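Local coordinates for protein-glutamine gamma-glutamyltransferase (Pseudomonas aeruginosa PAO1, PDB 6G49) that shows transglutaminase activity in vitro through its periplasmic domain, joining protein glutamine and lysine side chains, and is critical for the viability of the bacterium, at residues L209-H214 and F234-R239; G248-V253 and L300-T305; D192-A197 and V205-Q210. All blocks are in the same frame, centred on the assembly; numbering follows the deposited sequence.

Contact 1 (L209-H214 and F234-R239); sequences LQRFNH and FLFDTR
Phe234 approaches the 209-214 helix through its ring: CE2 lies 4.1 Å from CE1 of Phe212, and the two side chains cross at about a right angle. A chi1 of 166°, which sets CG opposite the backbone N, carries the Phe234 ring to the side of Phe212 although its CB does not point at the partner helix. Tyr246 and Phe217 each meet both phenylalanine rings, which extends the pair into an aromatic cluster. Leu235 follows with one branch, placing CD2 3.7 Å from CE1 of Phe212. The carbonyl O of Leu235 takes a different partner, a water that donates to it at 2.8 Å and accepts from NH2 of Arg211, also at 2.8 Å. That same NH2 meets the edge of the Phe236 ring, 3.5 Å from CE1, with guanidinium and ring planes 70° apart; it avoids the face, so this is not a cation-pi stack. Farther along, Arg239 brings NH2 to 4.7 Å from NH2 of Arg211; Glu215 is shared by both, a salt bridge with Arg239 and a weak, long ion pair with Arg211, so the two guanidinium groups gather round one carboxylate. The axes of segments 209-214 and 234-238 run 12.0 Å apart at closest approach and 20° from parallel, so long side chains and a water must span the interval. The contact joins helices 201-214 and 230-238 of the transglutaminase-like domain, the Phe234 side chain about 9 Å from that of Cys243, the probable nucleophile. Its chemistry is divided: an apolar, aromatic half around Phe212, and a water-bridged, charged half around Arg211.

Contact 2 (G248-V253 and L300-T305); sequences GAMAFV and LSVDPT
Met250 carries the whole helix side of this contact, with its thioether meeting Val302 and Pro304. Its methyl CE is pressed to 3.4 Å from CG1 of Val302, tighter than usual for two carbons; as both residues were modelled in two conformers, the closeness of this pair is doubtful. SD sits off one face of the proline ring, displaced past its CG side, 3.8 Å from CG of Pro304 and about equally far from CD and CB. The chain arrives there fully stretched, with CG anti to the backbone N (chi1 -173°) and the later torsions extended too, which carries sulfur and methyl clear of the helix.

Between the two touching residues, Asp303 directs its CB away from the helix. Its OD1 accepts from N of Thr305 at 2.9 Å, an Asx turn in which the N-H comes from 49° out of the carboxylate plane. OD2 is hydrogen-bonded to NE2 of His287 and to OH of Tyr72, consistent with a Cys-His-Asp triad of the transglutaminase type, in which Cys243 heads the helix of Met250.

Strand 298-302 pairs antiparallel with strand 286-294, while Val205, Leu208 and Leu209 also touch Met250, so the thioether lies between helix 201-214 and the end of strand 298-302 with the Pro304 turn after it.

Contact 3 (D192-A197 and V205-Q210); sequences DELRQA and VAALLQ
Leu194 and Ala207 form the nearer of two apolar contacts, CD2 of the leucine lying 3.9 Å from CB of the alanine. The other runs between leucine branches, CD1 of Leu194 standing 4.3 Å from CD1 of Leu208, a looser approach. One residue of helix 185-197 thus meets two consecutive residues of helix 201-214, dividing its methyls between them: CD2 for the short alanine, CD1 for the longer leucine. The fork is set by the torsions of Leu194, whose CG is anti to the carbonyl carbon and beside the backbone N (chi1 -75°), with its CB directed at the partner helix. Ala207 answers by pointing its own CB back, and its small size allows the leucine branch to come close to that helix. The CA atoms of Leu194 and Ala207 are the nearest across the segments, at 7.8 Å.

The hydrogen bonds within the two segments are backbone ones, each helix keeping its own. In the first, N of Gln196 bonds to O of Asp192 at 3.1 Å; in the second, N of Leu209 bonds to O of Val205 at 2.9 Å. Cohesion between the segments consequently rests on van der Waals packing, over a modest 103 Å² of buried surface counted on both sides.

The two helices are successive in the chain and come together as a helical pair of the transglutaminase-like core. Val205 and Leu208 turn to helix 243-256, where both touch Met250, and Leu194 reaches Val253 of that same helix, which both members of the pair touch.

Helix 201-214 ties the three contacts together: contacts 1 and 3 share Leu209 and Gln210 on it, their centres about 13 Å apart, and the centre of contact 2 is about 12 Å from the centre of each. Leu209, which takes part in neither pairing itself, packs on contact 2, its CD1 3.5 Å from CG2 of Val302 and its CD2 3.7 Å from CE of Met250. CE2 of Phe212 lies 3.8 Å from CB of Pro304, and CD2 of Leu208 lies 3.7 Å from CG of Met250. Contact 2 contains Asp303, probably catalytic; the side chain of Phe212 is about 9 Å from that of Asp303, and that of Leu208 about 12 Å, placing contact 3 farther out.

Contact 1 (L209-H214 and F234-R239)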
loop_
_atom_site.group_PDB
_atom_site.type_symbol
_atom_site.label_atom_id
_atom_site.label_comp_id
_atom_site.label_asym_id
_atom_site.label_seq_id
_atom_site.Cartn_x
_atom_site.Cartn_y
_atom_site.Cartn_z
ATOM N N LEU A 209 11.810 -6.054 -8.789
ATOM C CA LEU A 209 10.538 -6.388 -9.447
ATOM C C LEU A 209 10.773 -7.534 -10.442
ATOM O O LEU A 209 9.943 -8.441 -10.615
ATOM C CB LEU A 209 9.994 -5.149 -10.128
ATOM C CG LEU A 209 9.445 -4.101 -9.181
ATOM C CD1 LEU A 209 9.071 -2.867 -10.003
ATOM C CD2 LEU A 209 8.263 -4.669 -8.386
ATOM N N GLN A 210 11.939 -7.525 -11.095
ATOM C CA GLN A 210 12.259 -8.546 -12.069
ATOM C C GLN A 210 12.354 -9.927 -11.414
ATOM O O GLN A 210 12.021 -10.975 -12.030
ATOM C CB GLN A 210 13.565 -8.183 -12.785
ATOM C CG GLN A 210 13.358 -7.301 -14.005
ATOM C CD GLN A 210 14.675 -7.233 -14.737
ATOM O OE1 GLN A 210 14.912 -7.956 -15.714
ATOM N NE2 GLN A 210 15.584 -6.446 -14.192
ATOM N N ARG A 211 12.804 -10.001 -10.163
ATOM C CA ARG A 211 12.901 -11.292 -9.490
ATOM C C ARG A 211 11.499 -11.898 -9.324
ATOM O O ARG A 211 11.262 -13.108 -9.478
ATOM C CB ARG A 211 13.603 -11.211 -8.130
ATOM C CG ARG A 211 15.083 -10.907 -8.223
ATOM C CD ARG A 211 15.609 -10.812 -6.808
ATOM N NE ARG A 211 15.501 -12.063 -6.068
ATOM C CZ ARG A 211 16.459 -12.988 -6.057
ATOM N NH1 ARG A 211 17.572 -12.793 -6.751
ATOM N NH2 ARG A 211 16.284 -14.095 -5.377
ATOM N N PHE A 212 10.521 -11.063 -8.978
ATOM C CA PHE A 212 9.202 -11.566 -8.826
ATOM C C PHE A 212 8.629 -11.989 -10.194
ATOM O O PHE A 212 7.828 -12.901 -10.282
ATOM C CB PHE A 212 8.282 -10.520 -8.174
ATOM C CG PHE A 212 8.595 -10.200 -6.729
ATOM C CD1 PHE A 212 8.568 -11.175 -5.751
ATOM C CD2 PHE A 212 8.939 -8.906 -6.360
ATOM C CE1 PHE A 212 8.835 -10.886 -4.428
ATOM C CE2 PHE A 212 9.192 -8.610 -5.033
ATOM C CZ PHE A 212 9.146 -9.595 -4.070
ATOM N N ASN A 213 8.991 -11.240 -11.223
ATOM C CA ASN A 213 8.453 -11.499 -12.551
ATOM C C ASN A 213 9.004 -12.827 -13.106
ATOM O O ASN A 213 8.249 -13.625 -13.639
ATOM C CB ASN A 213 8.755 -10.347 -13.488
ATOM C CG ASN A 213 8.024 -10.483 -14.815
ATOM O OD1 ASN A 213 6.809 -10.712 -14.844
ATOM N ND2 ASN A 213 8.747 -10.243 -15.884
ATOM N N HIS A 214 10.283 -13.102 -12.931
ATOM C CA HIS A 214 10.929 -14.282 -13.585
ATOM C C HIS A 214 10.888 -15.581 -12.768
ATOM O O HIS A 214 11.019 -16.668 -13.352
ATOM C CB HIS A 214 12.364 -13.904 -13.895
ATOM C CG HIS A 214 12.433 -12.861 -14.958
ATOM N ND1 HIS A 214 13.474 -11.971 -15.047
ATOM C CD2 HIS A 214 11.605 -12.565 -15.980
ATOM C CE1 HIS A 214 13.278 -11.172 -16.074
ATOM N NE2 HIS A 214 12.133 -11.491 -16.644
ATOM N N PHE A 234 9.616 -16.942 2.390
ATOM C CA PHE A 234 8.802 -16.530 1.264
ATOM C C PHE A 234 9.646 -16.293 0.023
ATOM O O PHE A 234 9.327 -16.795 -1.048
ATOM C CB PHE A 234 7.944 -15.310 1.623
ATOM C CG PHE A 234 7.346 -14.652 0.413
ATOM C CD1 PHE A 234 6.279 -15.246 -0.279
ATOM C CD2 PHE A 234 7.784 -13.413 -0.019
ATOM C CE1 PHE A 234 5.742 -14.633 -1.402
ATOM C CE2 PHE A 234 7.246 -12.791 -1.136
ATOM C CZ PHE A 234 6.189 -13.387 -1.820
ATOM N N LEU A 235 10.723 -15.499 0.086
ATOM C CA LEU A 235 11.446 -15.131 -1.147
ATOM C C LEU A 235 12.199 -16.320 -1.792
ATOM O O LEU A 235 12.435 -16.264 -2.962
ATOM C CB LEU A 235 12.480 -14.045 -0.844
ATOM C CG LEU A 235 11.903 -12.665 -0.606
ATOM C CD1 LEU A 235 13.007 -11.691 -0.177
ATOM C CD2 LEU A 235 11.195 -12.173 -1.865
ATOM N N PHE A 236 12.695 -17.230 -0.958
ATOM C CA PHE A 236 13.722 -18.217 -1.437
ATOM C C PHE A 236 13.222 -19.666 -1.321
ATOM O O PHE A 236 13.845 -20.539 -1.909
ATOM C CB PHE A 236 15.041 -18.042 -0.687
ATOM C CG PHE A 236 15.546 -16.629 -0.708
ATOM C CD1 PHE A 236 15.911 -16.033 -1.897
ATOM C CD2 PHE A 236 15.677 -15.919 0.471
ATOM C CE1 PHE A 236 16.366 -14.725 -1.918
ATOM C CE2 PHE A 236 16.124 -14.607 0.447
ATOM C CZ PHE A 236 16.444 -14.010 -0.745
ATOM N N ASP A 237 12.184 -19.931 -0.532
ATOM C CA ASP A 237 11.686 -21.314 -0.275
ATOM C C ASP A 237 10.296 -21.505 -0.881
ATOM O O ASP A 237 10.148 -22.198 -1.897
ATOM C CB ASP A 237 11.783 -21.694 1.201
ATOM C CG ASP A 237 13.182 -21.573 1.793
ATOM O OD1 ASP A 237 14.155 -21.460 1.002
ATOM O OD2 ASP A 237 13.288 -21.560 3.064
ATOM N N THR A 238 9.262 -20.867 -0.325
ATOM C CA THR A 238 7.886 -21.121 -0.729
ATOM C C THR A 238 7.572 -20.382 -2.039
ATOM O O THR A 238 6.759 -20.863 -2.846
ATOM C CB THR A 238 6.875 -20.802 0.374
ATOM O OG1 THR A 238 6.806 -19.366 0.521
ATOM C CG2 THR A 238 7.184 -21.479 1.685
ATOM N N ARG A 239 8.073 -19.137 -2.200
ATOM C CA ARG A 239 7.672 -18.244 -3.289
ATOM C C ARG A 239 6.174 -18.239 -3.493
ATOM O O ARG A 239 5.682 -18.157 -4.625
ATOM C CB ARG A 239 8.428 -18.550 -4.574
ATOM C CG ARG A 239 9.914 -18.340 -4.466
ATOM C CD ARG A 239 10.573 -18.448 -5.820
ATOM N NE ARG A 239 11.959 -18.034 -5.881
ATOM C CZ ARG A 239 12.974 -18.769 -5.444
ATOM N NH1 ARG A 239 12.727 -19.916 -4.847
ATOM N NH2 ARG A 239 14.217 -18.318 -5.535
HETATM O O HOH W 1 13.549 -14.444 -4.712
#

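Contact 2 (G248-V253 and L300-T305)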
loop_
_atom_site.group_PDB
_atom_site.type_symbol
_atom_site.label_atom_id
_atom_site.label_comp_id
_atom_site.label_asym_id
_atom_site.label_seq_id
_atom_site.Cartn_x
_atom_site.Cartn_y
_atom_site.Cartn_z
ATOM N N GLY A 248 5.559 -6.637 1.959
ATOM C CA GLY A 248 6.442 -6.686 3.141
ATOM C C GLY A 248 7.813 -7.131 2.763
ATOM O O GLY A 248 8.828 -6.506 3.149
ATOM N N ALA A 249 7.921 -8.153 1.899
ATOM C CA ALA A 249 9.261 -8.610 1.517
ATOM C C ALA A 249 9.986 -7.589 0.669
ATOM O O ALA A 249 11.206 -7.332 0.860
ATOM C CB ALA A 249 9.232 -9.931 0.788
ATOM N N MET A 250 9.292 -6.920 -0.249
ATOM C CA MET A 250 9.921 -5.914 -1.060
ATOM C C MET A 250 10.367 -4.743 -0.180
ATOM O O MET A 250 11.494 -4.230 -0.368
ATOM C CB MET A 250 9.011 -5.359 -2.146
ATOM C CG MET A 250 9.691 -4.440 -3.088
ATOM S SD MET A 250 8.587 -3.877 -4.430
ATOM C CE MET A 250 9.693 -2.889 -5.424
ATOM N N ALA A 251 9.499 -4.292 0.735
ATOM C CA ALA A 251 9.882 -3.180 1.603
ATOM C C ALA A 251 11.103 -3.566 2.460
ATOM O O ALA A 251 12.015 -2.733 2.650
ATOM C CB ALA A 251 8.728 -2.733 2.452
ATOM N N PHE A 252 11.125 -4.786 2.976
ATOM C CA PHE A 252 12.269 -5.307 3.758
ATOM C C PHE A 252 13.557 -5.180 2.960
ATOM O O PHE A 252 14.554 -4.615 3.465
ATOM C CB PHE A 252 12.034 -6.743 4.183
ATOM C CG PHE A 252 13.142 -7.304 5.028
ATOM C CD1 PHE A 252 14.339 -7.691 4.455
ATOM C CD2 PHE A 252 12.959 -7.420 6.381
ATOM C CE1 PHE A 252 15.370 -8.168 5.255
ATOM C CE2 PHE A 252 13.991 -7.907 7.199
ATOM C CZ PHE A 252 15.180 -8.301 6.617
ATOM N N VAL A 253 13.561 -5.714 1.736
ATOM C CA VAL A 253 14.781 -5.757 0.932
ATOM C C VAL A 253 15.224 -4.345 0.592
ATOM O O VAL A 253 16.415 -4.024 0.672
ATOM C CB VAL A 253 14.625 -6.634 -0.323
ATOM C CG1 VAL A 253 15.855 -6.552 -1.225
ATOM C CG2 VAL A 253 14.380 -8.047 0.091
ATOM N N LEU A 300 7.680 7.269 -4.523
ATOM C CA LEU A 300 7.047 6.634 -5.660
ATOM C C LEU A 300 6.467 5.303 -5.217
ATOM O O LEU A 300 7.103 4.548 -4.477
ATOM C CB LEU A 300 8.062 6.407 -6.779
ATOM C CG LEU A 300 8.670 7.689 -7.394
ATOM C CD1 LEU A 300 9.741 7.301 -8.379
ATOM C CD2 LEU A 300 7.611 8.564 -8.028
ATOM N N SER A 301 5.242 5.011 -5.673
ATOM C CA SER A 301 4.574 3.780 -5.310
ATOM C C SER A 301 4.859 2.706 -6.349
ATOM O O SER A 301 4.962 2.992 -7.538
ATOM C CB SER A 301 3.080 3.996 -5.222
ATOM O OG SER A 301 2.777 4.967 -4.235
ATOM N N VAL A 302 4.962 1.470 -5.887
ATOM C CA VAL A 302 5.225 0.326 -6.726
ATOM C C VAL A 302 4.453 -0.866 -6.150
ATOM O O VAL A 302 4.305 -1.003 -4.953
ATOM C CB VAL A 302 6.724 0.052 -6.850
ATOM C CG1 VAL A 302 7.376 -0.360 -5.535
ATOM C CG2 VAL A 302 7.027 -0.921 -7.959
ATOM N N ASP A 303 3.997 -1.759 -7.038
ATOM C CA ASP A 303 3.182 -2.895 -6.580
ATOM C C ASP A 303 3.780 -4.194 -7.081
ATOM O O ASP A 303 3.598 -4.549 -8.237
ATOM C CB ASP A 303 1.745 -2.766 -7.055
ATOM C CG ASP A 303 0.884 -3.874 -6.523
ATOM O OD1 ASP A 303 1.397 -4.772 -5.806
ATOM O OD2 ASP A 303 -0.359 -3.790 -6.792
ATOM N N PRO A 304 4.512 -4.939 -6.232
ATOM C CA PRO A 304 5.160 -6.165 -6.665
ATOM C C PRO A 304 4.161 -7.241 -7.096
ATOM O O PRO A 304 4.536 -8.137 -7.858
ATOM C CB PRO A 304 5.993 -6.623 -5.448
ATOM C CG PRO A 304 5.379 -5.904 -4.296
ATOM C CD PRO A 304 4.865 -4.596 -4.847
ATOM N N THR A 305 2.931 -7.160 -6.610
ATOM C CA THR A 305 1.880 -8.125 -6.948
ATOM C C THR A 305 1.675 -8.091 -8.458
ATOM O O THR A 305 1.287 -9.077 -9.097
ATOM C CB THR A 305 0.553 -7.810 -6.244
ATOM O OG1 THR A 305 0.704 -8.037 -4.845
ATOM C CG2 THR A 305 -0.614 -8.645 -6.724
#

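Contact 3 (D192-A197 and V205-Q210)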
loop_
_atom_site.group_PDB
_atom_site.type_symbol
_atom_site.label_atom_id
_atom_site.label_comp_id
_atom_site.label_asym_id
_atom_site.label_seq_id
_atom_site.Cartn_x
_atom_site.Cartn_y
_atom_site.Cartn_z
ATOM N N ASP A 192 22.130 -6.604 0.033
ATOM C CA ASP A 192 23.568 -6.226 -0.121
ATOM C C ASP A 192 24.055 -6.369 -1.563
ATOM O O ASP A 192 24.692 -5.485 -2.068
ATOM C CB ASP A 192 24.459 -7.128 0.731
ATOM C CG ASP A 192 24.329 -6.848 2.208
ATOM O OD1 ASP A 192 23.767 -5.773 2.543
ATOM O OD2 ASP A 192 24.748 -7.732 3.021
ATOM N N GLU A 193 23.696 -7.478 -2.186
ATOM C CA GLU A 193 24.093 -7.797 -3.549
ATOM C C GLU A 193 23.435 -6.778 -4.476
ATOM O O GLU A 193 24.065 -6.231 -5.378
ATOM C CB GLU A 193 23.733 -9.251 -3.887
ATOM C CG GLU A 193 24.508 -10.278 -3.076
ATOM C CD GLU A 193 23.872 -11.648 -2.947
ATOM O OE1 GLU A 193 22.974 -11.953 -3.750
ATOM O OE2 GLU A 193 24.276 -12.407 -2.034
ATOM N N LEU A 194 22.130 -6.512 -4.252
ATOM C CA LEU A 194 21.482 -5.557 -5.098
ATOM C C LEU A 194 22.082 -4.153 -4.970
ATOM O O LEU A 194 22.147 -3.431 -5.971
ATOM C CB LEU A 194 19.977 -5.506 -4.774
ATOM C CG LEU A 194 19.169 -6.686 -5.296
ATOM C CD1 LEU A 194 17.833 -6.776 -4.574
ATOM C CD2 LEU A 194 18.944 -6.596 -6.788
ATOM N N ARG A 195 22.400 -3.727 -3.739
ATOM C CA ARG A 195 22.942 -2.395 -3.472
ATOM C C ARG A 195 24.289 -2.221 -4.206
ATOM O O ARG A 195 24.550 -1.165 -4.779
ATOM C CB ARG A 195 23.150 -2.220 -1.966
ATOM C CG ARG A 195 23.685 -0.863 -1.517
ATOM C CD ARG A 195 23.858 -0.803 0.000
ATOM N NE ARG A 195 23.883 0.565 0.520
ATOM C CZ ARG A 195 23.470 0.927 1.731
ATOM N NH1 ARG A 195 23.191 0.018 2.646
ATOM N NH2 ARG A 195 23.326 2.202 2.018
ATOM N N GLN A 196 25.100 -3.263 -4.161
ATOM C CA GLN A 196 26.433 -3.280 -4.844
ATOM C C GLN A 196 26.252 -3.243 -6.360
ATOM O O GLN A 196 27.055 -2.630 -7.014
ATOM C CB GLN A 196 27.245 -4.512 -4.428
ATOM C CG GLN A 196 27.692 -4.478 -2.963
ATOM C CD GLN A 196 28.268 -3.154 -2.491
ATOM O OE1 GLN A 196 27.644 -2.409 -1.727
ATOM N NE2 GLN A 196 29.480 -2.844 -2.930
ATOM N N ALA A 197 25.200 -3.880 -6.898
ATOM C CA ALA A 197 24.969 -3.932 -8.322
ATOM C C ALA A 197 24.267 -2.689 -8.865
ATOM O O ALA A 197 24.392 -2.435 -10.057
ATOM C CB ALA A 197 24.205 -5.169 -8.682
ATOM N N VAL A 205 15.120 -1.063 -7.570
ATOM C CA VAL A 205 13.684 -1.401 -7.506
ATOM C C VAL A 205 13.323 -2.250 -8.732
ATOM O O VAL A 205 12.645 -3.293 -8.625
ATOM C CB VAL A 205 12.847 -0.126 -7.426
ATOM C CG1 VAL A 205 11.369 -0.418 -7.744
ATOM C CG2 VAL A 205 13.005 0.470 -6.037
ATOM N N ALA A 206 13.740 -1.819 -9.921
ATOM C CA ALA A 206 13.445 -2.624 -11.155
ATOM C C ALA A 206 14.026 -4.032 -11.081
ATOM O O ALA A 206 13.357 -4.988 -11.473
ATOM C CB ALA A 206 13.929 -1.881 -12.387
ATOM N N ALA A 207 15.244 -4.192 -10.558
ATOM C CA ALA A 207 15.869 -5.485 -10.477
ATOM C C ALA A 207 15.085 -6.386 -9.504
ATOM O O ALA A 207 14.880 -7.610 -9.746
ATOM C CB ALA A 207 17.323 -5.341 -10.072
ATOM N N LEU A 208 14.607 -5.785 -8.390
ATOM C CA LEU A 208 13.839 -6.542 -7.469
ATOM C C LEU A 208 12.489 -6.968 -8.079
ATOM O O LEU A 208 12.055 -8.124 -7.881
ATOM C CB LEU A 208 13.684 -5.680 -6.204
ATOM C CG LEU A 208 13.045 -6.308 -4.993
ATOM C CD1 LEU A 208 13.605 -7.669 -4.649
ATOM C CD2 LEU A 208 13.201 -5.373 -3.781
ATOM N N LEU A 209 11.810 -6.054 -8.789
ATOM C CA LEU A 209 10.538 -6.388 -9.447
ATOM C C LEU A 209 10.773 -7.534 -10.442
ATOM O O LEU A 209 9.943 -8.441 -10.615
ATOM C CB LEU A 209 9.994 -5.149 -10.128
ATOM C CG LEU A 209 9.445 -4.101 -9.181
ATOM C CD1 LEU A 209 9.071 -2.867 -10.003
ATOM C CD2 LEU A 209 8.263 -4.669 -8.386
ATOM N N GLN A 210 11.939 -7.525 -11.095
ATOM C CA GLN A 210 12.259 -8.546 -12.069
ATOM C C GLN A 210 12.354 -9.927 -11.414
ATOM O O GLN A 210 12.021 -10.975 -12.030
ATOM C CB GLN A 210 13.565 -8.183 -12.785
ATOM C CG GLN A 210 13.358 -7.301 -14.005
ATOM C CD GLN A 210 14.675 -7.233 -14.737
ATOM O OE1 GLN A 210 14.912 -7.956 -15.714
ATOM N NE2 GLN A 210 15.584 -6.446 -14.192
#